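Local coordinates for protein aldehyde dehydrogenase (Burkholderia thailandensis, PDB 5J6B) that probably oxidises aldehydes to carboxylic acids with a nicotinamide adenine dinucleotide (phosphate) cofactor, as a member of the aldehyde dehydrogenase family that binds NADPH, at residues Asp304-Leu309 and Ala393-Phe398. Sequence-based numbering, arbitrary orientation.
Sequences DVYDAL and ALLERF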
loop_
_atom_site.group_PDB
_atom_site.type_symbol
_atom_site.label_atom_id
_atom_site.label_comp_id
_atom_site.label_asym_id
_atom_site.label_seq_id
_atom_site.Cartn_x
_atom_site.Cartn_y
_atom_site.Cartn_z
ATOM N N ASP A 304 5.116 30.262 -31.023
ATOM C CA ASP A 304 5.610 29.506 -32.173
ATOM C C ASP A 304 4.498 28.777 -32.924
ATOM O O ASP A 304 4.638 28.518 -34.125
ATOM C CB ASP A 304 6.659 28.491 -31.729
ATOM C CG ASP A 304 7.977 29.134 -31.366
ATOM O OD1 ASP A 304 8.097 30.366 -31.499
ATOM O OD2 ASP A 304 8.901 28.393 -30.981
ATOM N N VAL A 305 3.418 28.395 -32.242
ATOM C CA VAL A 305 2.314 27.685 -32.880
ATOM C C VAL A 305 1.039 28.510 -32.905
ATOM O O VAL A 305 0.014 28.022 -33.398
ATOM C CB VAL A 305 2.049 26.322 -32.212
ATOM C CG1 VAL A 305 3.304 25.438 -32.248
ATOM C CG2 VAL A 305 1.557 26.514 -30.775
ATOM N N TYR A 306 1.088 29.759 -32.431
ATOM C CA TYR A 306 -0.128 30.510 -32.134
ATOM C C TYR A 306 -0.963 30.750 -33.387
ATOM O O TYR A 306 -2.171 30.493 -33.396
ATOM C CB TYR A 306 0.228 31.843 -31.475
ATOM C CG TYR A 306 -0.978 32.612 -31.000
ATOM C CD1 TYR A 306 -1.620 33.531 -31.831
ATOM C CD2 TYR A 306 -1.486 32.415 -29.724
ATOM C CE1 TYR A 306 -2.732 34.233 -31.394
ATOM C CE2 TYR A 306 -2.600 33.117 -29.279
ATOM C CZ TYR A 306 -3.217 34.020 -30.115
ATOM O OH TYR A 306 -4.319 34.725 -29.667
ATOM N N ASP A 307 -0.337 31.262 -34.448
ATOM C CA ASP A 307 -1.094 31.616 -35.645
ATOM C C ASP A 307 -1.737 30.389 -36.278
ATOM O O ASP A 307 -2.898 30.440 -36.704
ATOM C CB ASP A 307 -0.195 32.321 -36.658
ATOM C CG ASP A 307 0.274 33.679 -36.185
ATOM O OD1 ASP A 307 -0.365 34.273 -35.288
ATOM O OD2 ASP A 307 1.292 34.155 -36.726
ATOM N N ALA A 308 -1.003 29.273 -36.345
ATOM C CA ALA A 308 -1.577 28.065 -36.935
ATOM C C ALA A 308 -2.696 27.506 -36.062
ATOM O O ALA A 308 -3.754 27.115 -36.573
ATOM C CB ALA A 308 -0.475 27.025 -37.171
ATOM N N LEU A 309 -2.491 27.482 -34.739
ATOM C CA LEU A 309 -3.529 27.012 -33.821
ATOM C C LEU A 309 -4.772 27.883 -33.899
ATOM O O LEU A 309 -5.901 27.371 -33.893
ATOM C CB LEU A 309 -3.002 27.000 -32.383
ATOM C CG LEU A 309 -4.012 26.515 -31.341
ATOM C CD1 LEU A 309 -3.933 24.999 -31.210
ATOM C CD2 LEU A 309 -3.814 27.169 -29.998
ATOM N N ALA A 393 -14.583 30.205 -24.894
ATOM C CA ALA A 393 -13.179 29.995 -24.565
ATOM C C ALA A 393 -12.383 31.231 -24.961
ATOM O O ALA A 393 -12.761 31.965 -25.881
ATOM C CB ALA A 393 -12.590 28.742 -25.246
ATOM N N LEU A 394 -11.283 31.458 -24.238
ATOM C CA LEU A 394 -10.447 32.642 -24.394
ATOM C C LEU A 394 -9.048 32.203 -24.802
ATOM O O LEU A 394 -8.462 31.327 -24.160
ATOM C CB LEU A 394 -10.377 33.444 -23.093
ATOM C CG LEU A 394 -11.662 33.513 -22.276
ATOM C CD1 LEU A 394 -11.425 34.297 -20.990
ATOM C CD2 LEU A 394 -12.781 34.132 -23.099
ATOM N N LEU A 395 -8.520 32.812 -25.858
ATOM C CA LEU A 395 -7.210 32.462 -26.394
ATOM C C LEU A 395 -6.203 33.551 -26.029
ATOM O O LEU A 395 -6.434 34.731 -26.300
ATOM C CB LEU A 395 -7.288 32.277 -27.915
ATOM C CG LEU A 395 -5.980 31.992 -28.675
ATOM C CD1 LEU A 395 -5.298 30.707 -28.204
ATOM C CD2 LEU A 395 -6.253 31.927 -30.172
ATOM N N GLU A 396 -5.100 33.163 -25.394
ATOM C CA GLU A 396 -4.025 34.102 -25.115
ATOM C C GLU A 396 -2.701 33.461 -25.511
ATOM O O GLU A 396 -2.606 32.247 -25.718
ATOM C CB GLU A 396 -4.010 34.541 -23.638
ATOM C CG GLU A 396 -3.750 33.400 -22.642
ATOM C CD GLU A 396 -3.889 33.842 -21.189
ATOM O OE1 GLU A 396 -4.769 33.308 -20.466
ATOM O OE2 GLU A 396 -3.121 34.733 -20.768
ATOM N N ARG A 397 -1.678 34.301 -25.599
ATOM C CA ARG A 397 -0.405 33.978 -26.222
ATOM C C ARG A 397 0.720 34.108 -25.203
ATOM O O ARG A 397 0.738 35.058 -24.411
ATOM C CB ARG A 397 -0.164 34.931 -27.400
ATOM C CG ARG A 397 1.085 34.723 -28.226
ATOM C CD ARG A 397 1.120 35.810 -29.301
ATOM N NE ARG A 397 2.349 35.770 -30.079
ATOM C CZ ARG A 397 2.404 35.590 -31.395
ATOM N NH1 ARG A 397 1.288 35.445 -32.110
ATOM N NH2 ARG A 397 3.589 35.572 -32.001
ATOM N N PHE A 398 1.665 33.169 -25.223
ATOM C CA PHE A 398 2.840 33.273 -24.354
ATOM C C PHE A 398 4.076 32.806 -25.109
ATOM O O PHE A 398 3.993 32.287 -26.226
ATOM C CB PHE A 398 2.683 32.449 -23.063
ATOM C CG PHE A 398 3.002 30.977 -23.233
ATOM C CD1 PHE A 398 2.069 30.108 -23.798
ATOM C CD2 PHE A 398 4.232 30.470 -22.831
ATOM C CE1 PHE A 398 2.366 28.755 -23.951
ATOM C CE2 PHE A 398 4.544 29.125 -22.989
ATOM C CZ PHE A 398 3.619 28.265 -23.542
#
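A helix packed on one face of an alpha/beta sheet brings Tyr306 against Leu395 and Arg397 of a strand in the aldehyde dehydrogenase fold. The local axes run nearly antiparallel and approach to 8.7 Å. Tyr306 has CG anti to its backbone N (chi1 -174°), which directs the ring at the strand, where two side chains of alternate residues receive it. Leu395 meets the phenol end: its CG lies 3.3 Å from Tyr306 OH and 3.6 Å from Tyr306 CE2. Arg397 lies across one ring face, its CG 4.2 Å from the centroid of the Tyr306 ring and 27° off the normal, a CH-pi contact. The Glu396 carbonyl O sits at the ring edge, near its plane, 3.7 Å from Tyr306 CE2. The hydroxyl is hydrogen-bonded to Glu375, on the neighbouring strand 368-375, so a polar tie accompanies the apolar packing.

Residues 304-309 lie near the start of helix 303-319, which follows strand 298-302 directly; that strand pairs in parallel with 392-398, so the helix runs back across the sheet, nearly antiparallel to both strands. Deeper in, Leu309 CD2 touches Leu395 CD1 at 4.2 Å, and Leu309 also packs on Ala301 and on helix 274-286. At the exposed margin the extended Arg397 chain carries its guanidinium beyond the ring, with NH1 3.5 Å from Tyr306 CD1 and the two planes 50° apart. Asp307 OD1 approaches the guanidinium edge in a long salt bridge, 3.8 Å to Arg397 NH1.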